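Local coordinates for GCN5-related N-acetyltransferase (Brucella abortus, PDB 7N1L), which probably transfers an acetyl group to an amine as a GNAT-family N-acetyltransferase, perhaps acting on the N-terminal alanine of a ribosomal protein, at residues D37-A42 with P60-A65; A46-A51 with V106-V111; A73-G78 with V89-L94. All blocks are in the same frame, centred on the assembly; numbering follows the deposited sequence.

The three contacts run from the edge of the fold to the middle of its sheet. Contact 1, about 15 Å from the centre of the chain, is partly buried and packs helix 38-52 against helix 61-69 through alanines, with one His-carboxylate bond at its solvent-facing side. Contact 2 lies further along the same first helix and lays it on strand 101-111 through an aromatic cluster and a shared water. Contact 3, buried, pairs strands 74-81 and 84-96 by backbone hydrogen bonds. It meets contact 2 directly, since strands 84-96 and 101-111 are neighbours in the sheet, and both reach the second subunit.

Contact 1. Residues D37-A42 with P60-A65; sequences DAHEFA and PDDFYA
His39 and Asp62 face each other across two helix starts, and their flat groups are almost coplanar, with imidazole and carboxylate planes 16° apart. His39 holds its CG anti to the backbone N (chi1 -174°), which swings the ring outward and turns ND1 to the carboxylate. The main bond runs from His39 ND1 to Asp62 OD1 at 3.0 Å; it leaves in the ring plane and arrives on the syn side of the oxygen. A weak second bond from the same ND1 reaches Asp62 OD2 at 3.3 Å, making the grip bifurcated.

Next to this polar pair the helices meet through alanines, at an axis separation of 8.0 Å and a crossing angle of 114°. Ala65 CB sits in the middle, 4.0 Å from the CB atoms of both Ala38 and Ala42. The ring of Phe41 comes to the same methyl obliquely, its CD2 being 3.8 Å from Ala65 CB; Phe88 meets this ring edge-to-face, and Leu68 and Leu69 also pack on it. Ala42 CB lies over one face of the carboxylate, 3.5 Å from Asp62 OD1. Near Asp61 a water donates to both Ala42 O and Asp61 O, joining the helices by their backbones.

Small side chains thus let the two helices come close, while the polar links lie around the alanine patch. The carboxylate of Asp62 accepts from ND1 and would be expected to stabilise a protonated His39, so this pair, with His39 exposed and Asp62 partly so, may carry some ionic character.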
loop_
_atom_site.group_PDB
_atom_site.type_symbol
_atom_site.label_atom_id
_atom_site.label_comp_id
_atom_site.label_asym_id
_atom_site.label_seq_id
_atom_site.Cartn_x
_atom_site.Cartn_y
_atom_site.Cartn_z
ATOM N N ASP A 37 16.831 14.890 7.405
ATOM C CA ASP A 37 17.626 13.684 7.589
ATOM C C ASP A 37 17.975 12.979 6.285
ATOM O O ASP A 37 18.528 11.875 6.331
ATOM C CB ASP A 37 16.900 12.734 8.539
ATOM C CG ASP A 37 16.544 13.406 9.862
ATOM O OD1 ASP A 37 17.473 13.933 10.526
ATOM O OD2 ASP A 37 15.348 13.395 10.245
ATOM N N ALA A 38 17.667 13.582 5.133
ATOM C CA ALA A 38 17.810 12.862 3.867
ATOM C C ALA A 38 19.236 12.388 3.659
ATOM O O ALA A 38 19.462 11.252 3.229
ATOM C CB ALA A 38 17.369 13.743 2.691
ATOM N N HIS A 39 20.213 13.252 3.961
ATOM C CA HIS A 39 21.612 12.901 3.743
ATOM C C HIS A 39 22.050 11.745 4.637
ATOM O O HIS A 39 22.816 10.875 4.203
ATOM C CB HIS A 39 22.504 14.112 3.949
ATOM C CG HIS A 39 23.932 13.850 3.595
ATOM N ND1 HIS A 39 24.331 13.552 2.310
ATOM C CD2 HIS A 39 25.062 13.894 4.338
ATOM C CE1 HIS A 39 25.640 13.382 2.282
ATOM N NE2 HIS A 39 26.109 13.597 3.497
ATOM N N GLU A 40 21.610 11.744 5.896
ATOM C CA GLU A 40 21.931 10.644 6.793
ATOM C C GLU A 40 21.196 9.372 6.379
ATOM O O GLU A 40 21.744 8.267 6.465
ATOM C CB GLU A 40 21.558 11.042 8.221
ATOM C CG GLU A 40 22.736 11.065 9.184
ATOM C CD GLU A 40 22.305 11.191 10.626
ATOM O OE1 GLU A 40 21.516 12.102 10.940
ATOM O OE2 GLU A 40 22.755 10.368 11.445
ATOM N N PHE A 41 19.969 9.523 5.886
ATOM C CA PHE A 41 19.157 8.394 5.450
ATOM C C PHE A 41 19.702 7.797 4.158
ATOM O O PHE A 41 19.627 6.575 3.961
ATOM C CB PHE A 41 17.709 8.879 5.306
ATOM C CG PHE A 41 16.726 7.860 4.806
ATOM C CD1 PHE A 41 16.706 6.571 5.291
ATOM C CD2 PHE A 41 15.725 8.248 3.929
ATOM C CE1 PHE A 41 15.768 5.660 4.842
ATOM C CE2 PHE A 41 14.773 7.345 3.469
ATOM C CZ PHE A 41 14.788 6.040 3.948
ATOM N N ALA A 42 20.311 8.629 3.312
ATOM C CA ALA A 42 20.686 8.223 1.957
ATOM C C ALA A 42 21.516 6.947 1.890
ATOM O O ALA A 42 21.157 6.065 1.093
ATOM C CB ALA A 42 21.415 9.380 1.253
ATOM N N PRO A 60 22.020 9.988 -7.725
ATOM C CA PRO A 60 22.857 9.759 -6.540
ATOM C C PRO A 60 22.015 9.231 -5.385
ATOM O O PRO A 60 20.788 9.141 -5.462
ATOM C CB PRO A 60 23.440 11.144 -6.229
ATOM C CG PRO A 60 23.298 11.927 -7.514
ATOM C CD PRO A 60 22.044 11.396 -8.162
ATOM N N ASP A 61 22.699 8.868 -4.295
ATOM C CA ASP A 61 21.987 8.326 -3.138
ATOM C C ASP A 61 21.041 9.352 -2.545
ATOM O O ASP A 61 19.931 9.008 -2.102
ATOM C CB ASP A 61 22.963 7.863 -2.068
ATOM C CG ASP A 61 23.793 6.714 -2.518
ATOM O OD1 ASP A 61 23.548 6.230 -3.648
ATOM O OD2 ASP A 61 24.682 6.304 -1.751
ATOM N N ASP A 62 21.459 10.623 -2.531
ATOM C CA ASP A 62 20.648 11.619 -1.854
ATOM C C ASP A 62 19.325 11.825 -2.554
ATOM O O ASP A 62 18.335 12.111 -1.877
ATOM C CB ASP A 62 21.430 12.926 -1.721
ATOM C CG ASP A 62 22.456 12.862 -0.583
ATOM O OD1 ASP A 62 22.041 12.780 0.586
ATOM O OD2 ASP A 62 23.671 12.856 -0.858
ATOM N N PHE A 63 19.248 11.531 -3.855
ATOM C CA PHE A 63 18.017 11.818 -4.579
ATOM C C PHE A 63 16.897 10.919 -4.096
ATOM O O PHE A 63 15.768 11.378 -3.913
ATOM C CB PHE A 63 18.206 11.617 -6.084
ATOM C CG PHE A 63 16.904 11.566 -6.849
ATOM C CD1 PHE A 63 16.220 10.366 -7.012
ATOM C CD2 PHE A 63 16.349 12.722 -7.378
ATOM C CE1 PHE A 63 15.019 10.319 -7.679
ATOM C CE2 PHE A 63 15.140 12.683 -8.069
ATOM C CZ PHE A 63 14.475 11.484 -8.220
ATOM N N TYR A 64 17.206 9.640 -3.852
ATOM C CA TYR A 64 16.188 8.699 -3.411
ATOM C C TYR A 64 15.728 9.028 -2.003
ATOM O O TYR A 64 14.550 8.829 -1.666
ATOM C CB TYR A 64 16.722 7.258 -3.472
ATOM C CG TYR A 64 17.168 6.853 -4.850
ATOM C CD1 TYR A 64 16.237 6.501 -5.829
ATOM C CD2 TYR A 64 18.517 6.848 -5.190
ATOM C CE1 TYR A 64 16.635 6.146 -7.102
ATOM C CE2 TYR A 64 18.928 6.496 -6.456
ATOM C CZ TYR A 64 17.983 6.143 -7.411
ATOM O OH TYR A 64 18.391 5.796 -8.679
ATOM N N ALA A 65 16.657 9.487 -1.151
ATOM C CA ALA A 65 16.271 9.838 0.209
ATOM C C ALA A 65 15.406 11.086 0.214
ATOM O O ALA A 65 14.334 11.097 0.830
ATOM C CB ALA A 65 17.509 10.027 1.096
HETATM O O HOH W 1 19.521 6.472 -1.135
#

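Contact 2. Residues A46-A51 with V106-V111; sequences ASYAQA and VDHIYV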
loop_
_atom_site.group_PDB
_atom_site.type_symbol
_atom_site.label_atom_id
_atom_site.label_comp_id
_atom_site.label_asym_id
_atom_site.label_seq_id
_atom_site.Cartn_x
_atom_site.Cartn_y
_atom_site.Cartn_z
ATOM N N ALA A 46 20.509 3.334 0.456
ATOM C CA ALA A 46 21.267 2.770 -0.656
ATOM C C ALA A 46 21.679 1.324 -0.379
ATOM O O ALA A 46 21.699 0.500 -1.296
ATOM C CB ALA A 46 22.476 3.633 -0.973
ATOM N N SER A 47 22.056 1.002 0.861
ATOM C CA SER A 47 22.403 -0.381 1.166
ATOM C C SER A 47 21.196 -1.302 1.003
ATOM O O SER A 47 21.317 -2.401 0.449
ATOM C CB SER A 47 22.957 -0.500 2.591
ATOM O OG SER A 47 24.148 0.243 2.755
ATOM N N TYR A 48 20.019 -0.866 1.464
ATOM C CA TYR A 48 18.822 -1.692 1.332
ATOM C C TYR A 48 18.489 -1.950 -0.126
ATOM O O TYR A 48 18.189 -3.085 -0.510
ATOM C CB TYR A 48 17.651 -1.024 2.045
ATOM C CG TYR A 48 16.308 -1.678 1.843
ATOM C CD1 TYR A 48 16.038 -2.951 2.331
ATOM C CD2 TYR A 48 15.296 -1.013 1.167
ATOM C CE1 TYR A 48 14.780 -3.546 2.138
ATOM C CE2 TYR A 48 14.063 -1.584 0.977
ATOM C CZ TYR A 48 13.806 -2.842 1.448
ATOM O OH TYR A 48 12.544 -3.359 1.237
ATOM N N ALA A 49 18.545 -0.904 -0.950
ATOM C CA ALA A 49 18.247 -1.041 -2.368
ATOM C C ALA A 49 19.227 -1.971 -3.073
ATOM O O ALA A 49 18.867 -2.601 -4.074
ATOM C CB ALA A 49 18.240 0.339 -3.032
ATOM N N GLN A 50 20.464 -2.075 -2.574
ATOM C CA GLN A 50 21.438 -2.964 -3.206
ATOM C C GLN A 50 20.989 -4.425 -3.156
ATOM O O GLN A 50 21.376 -5.226 -4.017
ATOM C CB GLN A 50 22.816 -2.795 -2.555
ATOM N N ALA A 51 20.166 -4.788 -2.172
ATOM C CA ALA A 51 19.570 -6.121 -2.167
ATOM C C ALA A 51 18.520 -6.260 -3.265
ATOM O O ALA A 51 18.519 -7.244 -4.015
ATOM C CB ALA A 51 18.958 -6.422 -0.799
ATOM N N VAL A 106 3.601 -1.412 5.774
ATOM C CA VAL A 106 5.062 -1.445 5.731
ATOM C C VAL A 106 5.490 -2.320 4.562
ATOM O O VAL A 106 5.175 -3.516 4.526
ATOM C CB VAL A 106 5.660 -2.003 7.032
ATOM C CG1 VAL A 106 7.169 -2.173 6.877
ATOM C CG2 VAL A 106 5.320 -1.130 8.216
ATOM N N ASP A 107 6.268 -1.758 3.656
ATOM C CA ASP A 107 6.851 -2.514 2.558
ATOM C C ASP A 107 8.355 -2.661 2.687
ATOM O O ASP A 107 8.956 -3.410 1.915
ATOM C CB ASP A 107 6.526 -1.840 1.209
ATOM C CG ASP A 107 5.019 -1.862 0.869
ATOM O OD1 ASP A 107 4.265 -2.651 1.443
ATOM O OD2 ASP A 107 4.584 -1.044 0.049
ATOM N N HIS A 108 8.991 -1.900 3.574
ATOM C CA HIS A 108 10.442 -1.844 3.598
ATOM C C HIS A 108 10.938 -1.647 5.018
ATOM O O HIS A 108 10.578 -0.670 5.683
ATOM C CB HIS A 108 10.954 -0.700 2.714
ATOM C CG HIS A 108 10.372 -0.688 1.335
ATOM N ND1 HIS A 108 10.765 -1.576 0.355
ATOM C CD2 HIS A 108 9.412 0.091 0.780
ATOM C CE1 HIS A 108 10.087 -1.326 -0.753
ATOM N NE2 HIS A 108 9.255 -0.329 -0.518
ATOM N N ILE A 109 11.825 -2.542 5.439
ATOM C CA ILE A 109 12.499 -2.444 6.721
ATOM C C ILE A 109 13.943 -2.826 6.475
ATOM O O ILE A 109 14.240 -3.616 5.574
ATOM C CB ILE A 109 11.838 -3.336 7.789
ATOM C CG1 ILE A 109 12.360 -2.976 9.181
ATOM C CG2 ILE A 109 11.968 -4.843 7.428
ATOM C CD1 ILE A 109 11.423 -3.393 10.290
ATOM N N TYR A 110 14.855 -2.187 7.219
ATOM C CA TYR A 110 16.276 -2.441 7.023
ATOM C C TYR A 110 17.058 -2.038 8.266
ATOM O O TYR A 110 16.866 -0.938 8.799
ATOM C CB TYR A 110 16.810 -1.680 5.813
ATOM C CG TYR A 110 18.259 -1.967 5.531
ATOM C CD1 TYR A 110 18.631 -3.169 4.992
ATOM C CD2 TYR A 110 19.256 -1.036 5.800
ATOM C CE1 TYR A 110 19.946 -3.463 4.735
ATOM C CE2 TYR A 110 20.582 -1.306 5.523
ATOM C CZ TYR A 110 20.914 -2.531 4.987
ATOM O OH TYR A 110 22.214 -2.875 4.712
ATOM N N VAL A 111 17.981 -2.906 8.675
ATOM C CA VAL A 111 18.920 -2.637 9.760
ATOM C C VAL A 111 20.329 -2.799 9.208
ATOM O O VAL A 111 20.637 -3.813 8.567
ATOM C CB VAL A 111 18.701 -3.576 10.962
ATOM C CG1 VAL A 111 19.808 -3.368 12.024
ATOM C CG2 VAL A 111 17.312 -3.372 11.565
HETATM O O HOH W 2 11.911 -5.075 3.545
#
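Hydrogen bonding between Tyr48 and His108 ties the helix to the strand: Tyr48 OH and His108 ND1 are 2.7 Å apart, and either could be the donor. The hydroxyl lies in the plane of the imidazole, at its edge. Tyr48 reaches it because CG stands anti to the backbone N (chi1 172°), directing the phenol from the helix toward the strand. A water 2.9 Å from Tyr48 OH also accepts from Ile109 N at 3.2 Å, so the hydroxyl is linked to the strand backbone as well as to the histidine.

Tyr48, His108 and Tyr110 form an aromatic cluster between a helix and the sheet of the GNAT domain, and its contacts differ in kind. Tyr48 and His108 meet by their edges, neither lying over the other's face, with their planes 77° apart. Tyr48 and Tyr110 run past one another with their hydroxyls at opposite ends, and it is the CB of Tyr48, not its ring, that lies over a face of Tyr110, a CH-pi contact 4.0 Å from the ring centroid. The two phenol rings themselves are oblique, at 52°.

Van der Waals contacts fill in the remainder. Ser47 CB touches Tyr110 OH at 3.3 Å, at the far end of that ring, and Tyr48 CE1 approaches Ile109 O to 3.5 Å.

In the sheet, strand 101-111 bonds through His108 and Tyr110 to Ile90 and Phe88 of strand 84-96. Helix 38-52 covers the side bearing His108 and Tyr110, whereas Ile109 points away from it to helices 120-129 and 150-158. Pro145 and Pro148 also pack on Tyr48, as does Val98 of the second subunit.

Contact 3. Residues A73-G78 with V89-L94; sequences AAEALG and VIFYDL
Glu75 with Phe91 and Leu77 with Val89 are the hydrogen-bonded pairs of an antiparallel hairpin whose strand segments run at 145° to each other, each pair closed by two reciprocal backbone bonds, in the first a nearly straight one from Phe91 N to Glu75 O at 2.8 Å and its return from Glu75 N to Phe91 O at 2.9 Å. Ala76 and Ile90 form the non-hydrogen-bonded pair between them, their CA atoms 4.3 Å apart, where Ala76 CA makes a CA-H...O contact with Val89 O at 3.2 Å.

Phe91 and Glu75 make the main side-chain contact. The CG of Phe91 sits between the backbone N and the carbonyl carbon (chi1 66°), folding the ring across the neighbouring strand. Glu75 CB then lies over one face, toward the rim, in a CH-pi contact 3.7 Å from the centroid, and the Glu75 carboxylate passes the CZ-CE2 edge of the ring with its plane 45° from it. Alongside Phe91 on this face, Leu77 and Val89 point the same way, next to each other, with Leu77 CB 3.6 Å from Val89 CG1; these apolar side chains pack against helix 120-129. On the other face Ala74 CB meets the edge of the Tyr92 ring, 3.8 Å from CE1.

Toward Ala73 the strands are joined by water. One water donates to Ala73 O and to Glu75 OE2 and accepts from Asp93 N; a second donates to Ala73 O and Asp93 O. The carboxylates of Glu75 and Asp93 are nearly coplanar neighbours, but Arg135 forms salt bridges with both, and Arg102 a further one with Asp93. These cations probably offset the like charges and keep both acids ionised.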
loop_
_atom_site.group_PDB
_atom_site.type_symbol
_atom_site.label_atom_id
_atom_site.label_comp_id
_atom_site.label_asym_id
_atom_site.label_seq_id
_atom_site.Cartn_x
_atom_site.Cartn_y
_atom_site.Cartn_z
ATOM N N ALA A 73 2.628 11.175 1.592
ATOM C CA ALA A 73 1.915 9.922 1.811
ATOM C C ALA A 73 2.783 8.899 2.540
ATOM O O ALA A 73 2.250 7.952 3.118
ATOM C CB ALA A 73 1.449 9.321 0.489
ATOM N N ALA A 74 4.101 8.999 2.406
ATOM C CA ALA A 74 5.063 8.111 3.041
ATOM C C ALA A 74 5.586 8.704 4.341
ATOM O O ALA A 74 5.664 9.927 4.506
ATOM C CB ALA A 74 6.239 7.821 2.108
ATOM N N GLU A 75 5.925 7.830 5.276
ATOM C CA GLU A 75 6.648 8.243 6.468
ATOM C C GLU A 75 7.711 7.184 6.736
ATOM O O GLU A 75 7.638 6.053 6.251
ATOM C CB GLU A 75 5.723 8.415 7.685
ATOM C CG GLU A 75 4.563 9.407 7.456
ATOM C CD GLU A 75 3.594 9.411 8.601
ATOM O OE1 GLU A 75 3.981 9.828 9.706
ATOM O OE2 GLU A 75 2.439 8.948 8.407
ATOM N N ALA A 76 8.731 7.574 7.474
ATOM C CA ALA A 76 9.814 6.663 7.762
ATOM C C ALA A 76 10.220 6.879 9.214
ATOM O O ALA A 76 10.402 8.019 9.660
ATOM C CB ALA A 76 10.980 6.876 6.791
ATOM N N LEU A 77 10.311 5.785 9.948
ATOM C CA LEU A 77 10.828 5.788 11.306
ATOM C C LEU A 77 12.295 5.385 11.271
ATOM O O LEU A 77 12.675 4.508 10.498
ATOM C CB LEU A 77 9.990 4.824 12.132
ATOM C CG LEU A 77 9.581 5.015 13.565
ATOM C CD1 LEU A 77 9.077 6.383 13.862
ATOM C CD2 LEU A 77 8.394 4.054 13.639
ATOM N N GLY A 78 13.124 6.092 12.036
ATOM C CA GLY A 78 14.552 5.820 12.072
ATOM C C GLY A 78 15.025 5.359 13.443
ATOM O O GLY A 78 14.494 5.771 14.480
ATOM N N VAL A 89 12.304 2.035 8.977
ATOM C CA VAL A 89 11.121 1.378 8.431
ATOM C C VAL A 89 10.295 2.446 7.729
ATOM O O VAL A 89 10.077 3.531 8.283
ATOM C CB VAL A 89 10.291 0.620 9.495
ATOM C CG1 VAL A 89 9.797 1.533 10.590
ATOM C CG2 VAL A 89 9.117 -0.084 8.838
ATOM N N ILE A 90 9.873 2.147 6.497
ATOM C CA ILE A 90 9.036 3.018 5.674
ATOM C C ILE A 90 7.602 2.516 5.745
ATOM O O ILE A 90 7.346 1.325 5.520
ATOM C CB ILE A 90 9.530 3.038 4.216
ATOM C CG1 ILE A 90 10.962 3.581 4.136
ATOM C CG2 ILE A 90 8.593 3.877 3.333
ATOM C CD1 ILE A 90 11.627 3.355 2.765
ATOM N N PHE A 91 6.658 3.414 6.043
ATOM C CA PHE A 91 5.268 3.010 6.211
ATOM C C PHE A 91 4.320 4.038 5.629
ATOM O O PHE A 91 4.641 5.225 5.534
ATOM C CB PHE A 91 4.917 2.796 7.681
ATOM C CG PHE A 91 4.953 4.037 8.521
ATOM C CD1 PHE A 91 6.161 4.510 9.033
ATOM C CD2 PHE A 91 3.783 4.690 8.877
ATOM C CE1 PHE A 91 6.194 5.643 9.853
ATOM C CE2 PHE A 91 3.811 5.821 9.687
ATOM C CZ PHE A 91 5.016 6.291 10.173
ATOM N N TYR A 92 3.109 3.568 5.311
ATOM C CA TYR A 92 2.059 4.408 4.767
ATOM C C TYR A 92 0.879 4.402 5.721
ATOM O O TYR A 92 0.503 3.356 6.248
ATOM C CB TYR A 92 1.633 3.932 3.373
ATOM C CG TYR A 92 2.838 3.639 2.523
ATOM C CD1 TYR A 92 3.719 4.645 2.186
ATOM C CD2 TYR A 92 3.055 2.390 2.003
ATOM C CE1 TYR A 92 4.838 4.402 1.439
ATOM C CE2 TYR A 92 4.164 2.140 1.230
ATOM C CZ TYR A 92 5.061 3.157 0.959
ATOM O OH TYR A 92 6.181 2.938 0.168
ATOM N N ASP A 93 0.323 5.572 5.973
ATOM C CA ASP A 93 -0.905 5.715 6.753
ATOM C C ASP A 93 -2.031 5.826 5.718
ATOM O O ASP A 93 -2.232 6.884 5.119
ATOM C CB ASP A 93 -0.839 6.936 7.668
ATOM C CG ASP A 93 -2.069 7.066 8.584
ATOM O OD1 ASP A 93 -3.109 6.437 8.294
ATOM O OD2 ASP A 93 -2.038 7.850 9.562
ATOM N N LEU A 94 -2.727 4.735 5.487
ATOM C CA LEU A 94 -3.653 4.609 4.363
ATOM C C LEU A 94 -5.100 4.489 4.817
ATOM O O LEU A 94 -5.379 3.975 5.901
ATOM C CB LEU A 94 -3.320 3.396 3.491
ATOM C CG LEU A 94 -1.996 3.438 2.751
ATOM C CD1 LEU A 94 -1.753 2.135 2.031
ATOM C CD2 LEU A 94 -1.973 4.610 1.772
HETATM O O HOH W 3 1.668 7.806 5.845
HETATM O O HOH W 4 -0.850 7.946 3.186
#